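Local coordinates for dipeptidase AC. Metallo peptidase. MEROPS family M19 (Rhodobacter sphaeroides, PDB 3LY0), which probably hydrolyses dipeptides as a zinc-dependent metallodipeptidase, and is caught here with two zinc ions and a phosphinate mimic of L-Ala-D-Ala, at residues E200-K205 with R223-P228; K216-V221 with L251-E256; L104-E107 with R113-V116. All coordinates share one frame; numbering follows the deposited sequence. Where two conformers were deposited one is given.

Contact 1: E200-K205 with R223-P228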
loop_
_atom_site.group_PDB
_atom_site.type_symbol
_atom_site.label_atom_id
_atom_site.label_comp_id
_atom_site.label_asym_id
_atom_site.label_seq_id
_atom_site.Cartn_x
_atom_site.Cartn_y
_atom_site.Cartn_z
ATOM N N GLU A 200 -20.600 1.763 3.543
ATOM C CA GLU A 200 -20.861 0.932 2.373
ATOM C C GLU A 200 -19.734 -0.063 2.138
ATOM O O GLU A 200 -19.982 -1.210 1.757
ATOM C CB GLU A 200 -21.089 1.785 1.127
ATOM C CG GLU A 200 -21.812 1.049 0.020
ATOM C CD GLU A 200 -23.219 0.661 0.425
ATOM O OE1 GLU A 200 -23.727 -0.362 -0.078
ATOM O OE2 GLU A 200 -23.813 1.385 1.253
ATOM N N CYS A 201 -18.497 0.362 2.393
ATOM C CA CYS A 201 -17.380 -0.583 2.294
ATOM C C CYS A 201 -17.515 -1.690 3.333
ATOM O O CYS A 201 -17.261 -2.861 3.040
ATOM C CB CYS A 201 -16.022 0.108 2.425
ATOM S SG CYS A 201 -15.531 1.047 0.963
ATOM N N ASN A 202 -17.910 -1.327 4.555
ATOM C CA ASN A 202 -18.176 -2.346 5.567
ATOM C C ASN A 202 -19.243 -3.343 5.101
ATOM O O ASN A 202 -19.105 -4.549 5.278
ATOM C CB ASN A 202 -18.649 -1.714 6.879
ATOM C CG ASN A 202 -17.521 -1.058 7.692
ATOM O OD1 ASN A 202 -17.803 -0.365 8.663
ATOM N ND2 ASN A 202 -16.259 -1.295 7.321
ATOM N N ARG A 203 -20.319 -2.828 4.516
ATOM C CA ARG A 203 -21.407 -3.696 4.079
ATOM C C ARG A 203 -20.966 -4.617 2.946
ATOM O O ARG A 203 -21.300 -5.801 2.930
ATOM C CB ARG A 203 -22.622 -2.869 3.658
ATOM C CG ARG A 203 -23.919 -3.665 3.690
ATOM C CD ARG A 203 -25.099 -2.824 3.231
ATOM N NE ARG A 203 -24.953 -2.424 1.834
ATOM C CZ ARG A 203 -25.151 -3.239 0.802
ATOM N NH1 ARG A 203 -24.993 -2.794 -0.439
ATOM N NH2 ARG A 203 -25.496 -4.503 1.009
ATOM N N LEU A 204 -20.210 -4.067 2.002
ATOM C CA LEU A 204 -19.702 -4.834 0.871
ATOM C C LEU A 204 -18.482 -5.685 1.206
ATOM O O LEU A 204 -18.032 -6.469 0.369
ATOM C CB LEU A 204 -19.362 -3.899 -0.287
ATOM C CG LEU A 204 -20.576 -3.223 -0.940
ATOM C CD1 LEU A 204 -20.124 -2.199 -1.976
ATOM C CD2 LEU A 204 -21.491 -4.268 -1.568
ATOM N N LYS A 205 -17.957 -5.528 2.426
ATOM C CA LYS A 205 -16.738 -6.223 2.852
ATOM C C LYS A 205 -15.553 -5.860 1.959
ATOM O O LYS A 205 -14.767 -6.724 1.552
ATOM C CB LYS A 205 -16.959 -7.738 2.876
ATOM C CG LYS A 205 -18.155 -8.168 3.713
ATOM C CD LYS A 205 -17.950 -7.798 5.168
ATOM C CE LYS A 205 -19.184 -8.123 6.009
ATOM N NZ LYS A 205 -20.309 -7.157 5.790
ATOM N N ARG A 223 -13.801 5.299 14.523
ATOM C CA ARG A 223 -15.076 5.408 15.221
ATOM C C ARG A 223 -16.201 4.696 14.470
ATOM O O ARG A 223 -17.108 4.140 15.084
ATOM C CB ARG A 223 -15.424 6.884 15.418
ATOM C CG ARG A 223 -16.711 7.121 16.204
ATOM C CD ARG A 223 -16.978 8.610 16.405
ATOM N NE ARG A 223 -17.405 9.258 15.169
ATOM C CZ ARG A 223 -16.643 10.073 14.444
ATOM N NH1 ARG A 223 -15.405 10.355 14.833
ATOM N NH2 ARG A 223 -17.127 10.610 13.330
ATOM N N LEU A 224 -16.120 4.695 13.142
ATOM C CA LEU A 224 -17.245 4.265 12.302
ATOM C C LEU A 224 -17.159 2.853 11.738
ATOM O O LEU A 224 -18.182 2.205 11.526
ATOM C CB LEU A 224 -17.433 5.247 11.143
ATOM C CG LEU A 224 -17.823 6.663 11.570
ATOM C CD1 LEU A 224 -17.686 7.652 10.421
ATOM C CD2 LEU A 224 -19.240 6.665 12.145
ATOM N N SER A 225 -15.948 2.384 11.466
ATOM C CA SER A 225 -15.791 1.107 10.790
ATOM C C SER A 225 -16.051 -0.056 11.729
ATOM O O SER A 225 -15.623 -0.031 12.890
ATOM C CB SER A 225 -14.382 0.986 10.212
ATOM O OG SER A 225 -14.213 -0.288 9.608
ATOM N N ASP A 226 -16.746 -1.076 11.230
ATOM C CA ASP A 226 -16.989 -2.285 12.015
ATOM C C ASP A 226 -15.936 -3.368 11.744
ATOM O O ASP A 226 -16.059 -4.514 12.199
ATOM C CB ASP A 226 -18.413 -2.817 11.776
ATOM C CG ASP A 226 -18.610 -3.406 10.380
ATOM O OD1 ASP A 226 -17.662 -3.440 9.571
ATOM O OD2 ASP A 226 -19.736 -3.853 10.093
ATOM N N ALA A 227 -14.890 -2.987 11.019
ATOM C CA ALA A 227 -13.874 -3.932 10.571
ATOM C C ALA A 227 -12.477 -3.516 11.046
ATOM O O ALA A 227 -12.259 -2.371 11.438
ATOM C CB ALA A 227 -13.920 -4.054 9.044
ATOM N N PRO A 228 -11.527 -4.453 11.016
ATOM C CA PRO A 228 -10.187 -4.122 11.527
ATOM C C PRO A 228 -9.596 -2.929 10.793
ATOM O O PRO A 228 -9.852 -2.740 9.601
ATOM C CB PRO A 228 -9.385 -5.391 11.239
ATOM C CG PRO A 228 -10.428 -6.497 11.252
ATOM C CD PRO A 228 -11.660 -5.879 10.664
HETATM O O HOH W 1 -17.569 -5.278 7.569
#

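Contact 2: K216-V221 with L251-E256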
loop_
_atom_site.group_PDB
_atom_site.type_symbol
_atom_site.label_atom_id
_atom_site.label_comp_id
_atom_site.label_asym_id
_atom_site.label_seq_id
_atom_site.Cartn_x
_atom_site.Cartn_y
_atom_site.Cartn_z
ATOM N N LYS A 216 -7.480 13.206 11.543
ATOM C CA LYS A 216 -8.903 13.372 11.822
ATOM C C LYS A 216 -9.725 12.359 11.034
ATOM O O LYS A 216 -10.674 11.787 11.564
ATOM C CB LYS A 216 -9.379 14.800 11.546
ATOM C CG LYS A 216 -8.843 15.811 12.553
ATOM C CD LYS A 216 -9.470 17.189 12.354
ATOM C CE LYS A 216 -8.821 18.244 13.252
ATOM N NZ LYS A 216 -7.552 18.788 12.680
ATOM N N GLY A 217 -9.341 12.119 9.783
ATOM C CA GLY A 217 -10.041 11.128 8.978
ATOM C C GLY A 217 -9.847 9.742 9.569
ATOM O O GLY A 217 -10.779 8.931 9.621
ATOM N N PHE A 218 -8.622 9.475 10.027
ATOM C CA PHE A 218 -8.302 8.220 10.690
ATOM C C PHE A 218 -9.209 8.019 11.907
ATOM O O PHE A 218 -9.777 6.947 12.105
ATOM C CB PHE A 218 -6.823 8.240 11.101
ATOM C CG PHE A 218 -6.384 7.045 11.908
ATOM C CD1 PHE A 218 -5.660 6.021 11.319
ATOM C CD2 PHE A 218 -6.681 6.962 13.264
ATOM C CE1 PHE A 218 -5.239 4.921 12.073
ATOM C CE2 PHE A 218 -6.268 5.867 14.022
ATOM C CZ PHE A 218 -5.556 4.849 13.428
ATOM N N ASP A 219 -9.341 9.059 12.727
ATOM C CA ASP A 219 -10.201 8.965 13.903
ATOM C C ASP A 219 -11.653 8.653 13.526
ATOM O O ASP A 219 -12.332 7.899 14.220
ATOM C CB ASP A 219 -10.139 10.253 14.728
ATOM C CG ASP A 219 -8.819 10.421 15.465
ATOM O OD1 ASP A 219 -8.074 9.429 15.614
ATOM O OD2 ASP A 219 -8.532 11.551 15.902
ATOM N N ASP A 220 -12.119 9.247 12.433
ATOM C CA ASP A 220 -13.468 9.000 11.934
ATOM C C ASP A 220 -13.650 7.537 11.537
ATOM O O ASP A 220 -14.634 6.898 11.901
ATOM C CB ASP A 220 -13.775 9.918 10.749
ATOM C CG ASP A 220 -14.010 11.362 11.166
ATOM O OD1 ASP A 220 -14.314 11.612 12.360
ATOM O OD2 ASP A 220 -13.884 12.255 10.303
ATOM N N VAL A 221 -12.685 6.987 10.806
ATOM C CA VAL A 221 -12.783 5.588 10.421
ATOM C C VAL A 221 -12.731 4.687 11.656
ATOM O O VAL A 221 -13.485 3.721 11.764
ATOM C CB VAL A 221 -11.691 5.185 9.417
ATOM C CG1 VAL A 221 -11.835 3.711 9.056
ATOM C CG2 VAL A 221 -11.776 6.059 8.182
ATOM N N LEU A 251 -1.433 3.604 16.422
ATOM C CA LEU A 251 -1.088 2.192 16.501
ATOM C C LEU A 251 -1.944 1.467 17.547
ATOM O O LEU A 251 -2.370 0.329 17.331
ATOM C CB LEU A 251 0.406 2.007 16.802
ATOM C CG LEU A 251 1.386 2.480 15.727
ATOM C CD1 LEU A 251 2.813 2.322 16.234
ATOM C CD2 LEU A 251 1.208 1.721 14.422
ATOM N N ALA A 252 -2.178 2.113 18.688
ATOM C CA ALA A 252 -2.960 1.484 19.748
ATOM C C ALA A 252 -4.392 1.230 19.288
ATOM O O ALA A 252 -4.982 0.208 19.614
ATOM C CB ALA A 252 -2.941 2.342 21.008
ATOM N N MET A 253 -4.945 2.167 18.531
ATOM C CA MET A 253 -6.288 2.001 17.993
ATOM C C MET A 253 -6.331 0.863 16.968
ATOM O O MET A 253 -7.266 0.067 16.956
ATOM C CB MET A 253 -6.770 3.330 17.411
ATOM C CG MET A 253 -6.739 4.458 18.449
ATOM S SD MET A 253 -6.722 6.141 17.797
ATOM C CE MET A 253 -8.272 6.147 16.935
ATOM N N ILE A 254 -5.308 0.780 16.120
ATOM C CA ILE A 254 -5.221 -0.306 15.149
ATOM C C ILE A 254 -5.149 -1.646 15.884
ATOM O O ILE A 254 -5.851 -2.600 15.528
ATOM C CB ILE A 254 -4.015 -0.114 14.203
ATOM C CG1 ILE A 254 -4.250 1.096 13.288
ATOM C CG2 ILE A 254 -3.740 -1.386 13.392
ATOM C CD1 ILE A 254 -3.010 1.561 12.524
ATOM N N ARG A 255 -4.313 -1.714 16.918
ATOM C CA ARG A 255 -4.199 -2.930 17.713
ATOM C C ARG A 255 -5.541 -3.353 18.304
ATOM O O ARG A 255 -5.915 -4.524 18.227
ATOM C CB ARG A 255 -3.172 -2.772 18.843
ATOM C CG ARG A 255 -2.889 -4.108 19.544
ATOM C CD ARG A 255 -1.886 -4.024 20.702
ATOM N NE ARG A 255 -1.550 -5.370 21.178
ATOM C CZ ARG A 255 -0.336 -5.774 21.546
ATOM N NH1 ARG A 255 0.687 -4.941 21.517
ATOM N NH2 ARG A 255 -0.153 -7.024 21.956
ATOM N N GLU A 256 -6.250 -2.402 18.903
ATOM C CA GLU A 256 -7.523 -2.712 19.553
ATOM C C GLU A 256 -8.490 -3.335 18.551
ATOM O O GLU A 256 -9.261 -4.236 18.887
ATOM C CB GLU A 256 -8.131 -1.447 20.168
ATOM C CG GLU A 256 -9.473 -1.655 20.863
ATOM C CD GLU A 256 -10.028 -0.368 21.455
ATOM O OE1 GLU A 256 -9.246 0.590 21.654
ATOM O OE2 GLU A 256 -11.249 -0.314 21.724
#

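Contact 3: L104-E107 with R113-V116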
loop_
_atom_site.group_PDB
_atom_site.type_symbol
_atom_site.label_atom_id
_atom_site.label_comp_id
_atom_site.label_asym_id
_atom_site.label_seq_id
_atom_site.Cartn_x
_atom_site.Cartn_y
_atom_site.Cartn_z
ATOM N N LEU A 104 -6.521 -6.889 -15.198
ATOM C CA LEU A 104 -7.177 -8.066 -15.762
ATOM C C LEU A 104 -6.355 -8.617 -16.916
ATOM O O LEU A 104 -6.211 -9.846 -17.065
ATOM C CB LEU A 104 -8.609 -7.773 -16.222
ATOM C CG LEU A 104 -9.663 -7.555 -15.142
ATOM C CD1 LEU A 104 -11.054 -7.586 -15.761
ATOM C CD2 LEU A 104 -9.544 -8.589 -14.037
ATOM N N TRP A 105 -5.829 -7.722 -17.742
ATOM C CA TRP A 105 -4.944 -8.141 -18.823
ATOM C C TRP A 105 -3.744 -8.946 -18.306
ATOM O O TRP A 105 -3.371 -9.947 -18.910
ATOM C CB TRP A 105 -4.477 -6.952 -19.672
ATOM C CG TRP A 105 -3.388 -7.376 -20.577
ATOM C CD1 TRP A 105 -3.525 -7.981 -21.792
ATOM C CD2 TRP A 105 -1.982 -7.311 -20.316
ATOM N NE1 TRP A 105 -2.289 -8.274 -22.313
ATOM C CE2 TRP A 105 -1.325 -7.873 -21.426
ATOM C CE3 TRP A 105 -1.213 -6.815 -19.254
ATOM C CZ2 TRP A 105 0.066 -7.957 -21.511
ATOM C CZ3 TRP A 105 0.174 -6.897 -19.339
ATOM C CH2 TRP A 105 0.797 -7.467 -20.458
ATOM N N MET A 106 -3.140 -8.514 -17.197
ATOM C CA MET A 106 -1.989 -9.224 -16.632
ATOM C C MET A 106 -2.317 -10.696 -16.384
ATOM O O MET A 106 -1.500 -11.592 -16.626
ATOM C CB MET A 106 -1.529 -8.575 -15.315
ATOM C CG MET A 106 -0.790 -7.254 -15.459
ATOM S SD MET A 106 -0.613 -6.318 -13.874
ATOM C CE MET A 106 0.279 -7.516 -12.833
ATOM N N GLU A 107 -3.516 -10.940 -15.881
ATOM C CA GLU A 107 -3.974 -12.294 -15.614
ATOM C C GLU A 107 -4.204 -13.079 -16.910
ATOM O O GLU A 107 -3.839 -14.252 -17.002
ATOM C CB GLU A 107 -5.245 -12.220 -14.771
ATOM C CG GLU A 107 -5.856 -13.539 -14.369
ATOM C CD GLU A 107 -7.054 -13.319 -13.466
ATOM O OE1 GLU A 107 -7.853 -12.403 -13.769
ATOM O OE2 GLU A 107 -7.196 -14.034 -12.460
ATOM N N ARG A 113 -0.356 -18.051 -14.324
ATOM C CA ARG A 113 0.733 -17.825 -13.372
ATOM C C ARG A 113 0.469 -16.644 -12.438
ATOM O O ARG A 113 1.226 -16.403 -11.493
ATOM C CB ARG A 113 2.043 -17.606 -14.121
ATOM C CG ARG A 113 2.530 -18.841 -14.860
ATOM C CD ARG A 113 3.846 -18.562 -15.543
ATOM N NE ARG A 113 3.687 -17.641 -16.660
ATOM C CZ ARG A 113 4.661 -16.864 -17.124
ATOM N NH1 ARG A 113 5.857 -16.894 -16.555
ATOM N NH2 ARG A 113 4.436 -16.053 -18.148
ATOM N N PHE A 114 -0.612 -15.921 -12.716
ATOM C CA PHE A 114 -1.022 -14.778 -11.905
ATOM C C PHE A 114 -2.533 -14.824 -11.834
ATOM O O PHE A 114 -3.190 -15.117 -12.832
ATOM C CB PHE A 114 -0.572 -13.476 -12.565
ATOM C CG PHE A 114 -1.075 -12.220 -11.874
ATOM C CD1 PHE A 114 -0.584 -11.849 -10.630
ATOM C CD2 PHE A 114 -2.016 -11.410 -12.482
ATOM C CE1 PHE A 114 -1.024 -10.686 -9.999
ATOM C CE2 PHE A 114 -2.463 -10.240 -11.857
ATOM C CZ PHE A 114 -1.967 -9.887 -10.615
ATOM N N LYS A 115 -3.095 -14.549 -10.665
ATOM C CA LYS A 115 -4.549 -14.568 -10.525
ATOM C C LYS A 115 -5.026 -13.388 -9.700
ATOM O O LYS A 115 -4.520 -13.159 -8.602
ATOM C CB LYS A 115 -5.015 -15.871 -9.860
ATOM C CG LYS A 115 -6.533 -15.963 -9.713
ATOM C CD LYS A 115 -6.966 -17.207 -8.938
ATOM C CE LYS A 115 -8.465 -17.181 -8.639
ATOM N NZ LYS A 115 -9.306 -17.127 -9.870
ATOM N N VAL A 116 -6.013 -12.665 -10.222
ATOM C CA VAL A 116 -6.711 -11.647 -9.448
ATOM C C VAL A 116 -7.670 -12.363 -8.502
ATOM O O VAL A 116 -8.576 -13.070 -8.945
ATOM C CB VAL A 116 -7.457 -10.654 -10.354
ATOM C CG1 VAL A 116 -8.261 -9.670 -9.516
ATOM C CG2 VAL A 116 -6.469 -9.917 -11.239
HETATM O O HOH W 2 -9.386 -14.554 -11.093
HETATM O O HOH W 3 -2.442 -15.682 -15.285
#

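Contact 1: E200-K205 with R223-P228
N202 reaches D226 and S225 because its CG lies opposite its own carbonyl carbon (chi1 -76°), while D226 swings its carboxylate between backbone N and carbonyl carbon (chi1 70°), a turn that lays OD1 over the face of the N202 amide. The two side chains come from opposite directions and their flat groups are nearly parallel, 20° apart. OD1 of D226 sits 3.0 Å from CG of N202; it receives no bond from the amide, since the N-H of ND2 is badly angled toward it. The amide spends its two ends on the chain beyond helix 215-224. OD1 of N202 accepts from the backbone N of D226 at 2.9 Å, in a fairly straight bond whose donor stands above the carbonyl plane rather than on a lone pair. ND2 of N202 donates an N-H to OG of S225 at 3.2 Å, close to the amide plane. These two bonds fix the rotation of a buried amide. OG of S225 also accepts from the backbone N of A227 at 3.1 Å, and the CB of A227 approaches ND2 of N202. A water donates to O of N202 and to OD1 of D226, at 2.7 Å in the latter case, linking the carboxylate to the helix end. That same O of N202 takes a bond from NZ of K205 at 2.9 Å, so the lysine curls back over its own helix. L208 of strand 207-208 packs against both N202 and S225. The arrangement joins two helix ends of the TIM-barrel-like fold: helix 192-204 closes in a Schellman motif with K205, at positive phi, as its C-prime residue, and the chain leaving helix 215-224 folds into an ST turn at S225.

Contact 2: K216-V221 with L251-E256
F218 and M253 meet at the edge of the phenyl ring, where the methionine methyl CE lies 3.5 Å from CE2 of F218. The phenylalanine has its CG anti to the backbone N (chi1 175°), which carries the ring out from helix 215-224 toward helix 248-256. M253 starts with CG beside its own backbone N, runs extended through chi2, and then bends at chi3 (62°); the bend turns CE along the ring edge instead of onward past it. Its SD stands 5.2 Å from the centroid of the F218 ring, a Met-aromatic contact made at the ring edge, close to its plane. The methionine was deposited in two conformers, and this account holds for one of them. Helices 215-224 and 248-256 run nearly parallel, their short segments 20° apart with axes 11.4 Å from each other, as neighbouring outer helices of a TIM-barrel-like fold can; at such a spacing, long side chains must bridge the gap. I254 adds a second touch on the same ring: CG1 comes to 4.0 Å from CZ of F218. L210 also packs against F218, and L296 of helix 283-296 against I254. Beside the ring, OD1 of D219 approaches the methyl CE of M253 to 3.5 Å, a van der Waals contact between carboxylate oxygen and methyl, while the strong partner of that oxygen is R249, just ahead of the 251-256 segment; their salt bridge ties the two helices by charge beside the apolar contact.

Contact 3: L104-E107 with R113-V116
M106 lies over one face of the F114 ring while the backbone N of E107 lies at its edge, and the two neighbours address the phenylalanine from different sides. The methyl CE of M106 stands 4.3 Å from the centroid of F114, 26° off the normal, a CH-pi contact; the sulfur sits farther out and oblique. A bend at chi3 (58°) brings CE back over the ring, the side chains crossing at a slant. At that edge, CD2 of F114 is 3.7 Å from N of E107. W31 and F55 each add an edge-to-face contact to F114. E107 extends alongside strand 114-116, crossing V116 at about a right angle. Its CG lies 3.5 Å from O of F114, and its OE2 accepts from the backbone N of V116 at 2.9 Å, the donor well above the carboxylate plane. One turn earlier in the helix, CD2 of L104 meets CG2 of V116 more loosely. One water donates to O of E107 and to O of F114, bridging helix and strand. NZ of K115 is 4.6 Å from OE2 of E107, beyond a salt bridge; a second water accepts from NZ and probably links the two. With an alanine in place of E107, the V116 N-H would probably lose its acceptor and K115 its nearby opposite charge. The contact packs helix 89-109 on the strand that follows it, which pairs with strand 132-139. Chemically, an apolar layer around F114 borders a polar rim, where one carboxylate oxygen takes up a strand N-H and the nearby lysine probably helps stabilise its negative charge through water.

Contacts 1 and 2 share helix 215-224: residues 216-221 face helix 248-256, and residues 223-228, which follow close behind, turn to the end of helix 192-204. Their centres are 13 Å apart, and their segments alternate along the chain. Contact 3 closes earlier in the sequence and lies well away, its centre 27 Å from that of contact 1 and 33 Å from that of contact 2, on the opposite side of the chain's centre from the latter. The zinc site is some way off: the side chain of F218 is about 10 Å from that of the zinc ligand H212, and that of M106 about 14 Å from a zinc ion. Contact 1 is remote from these sites.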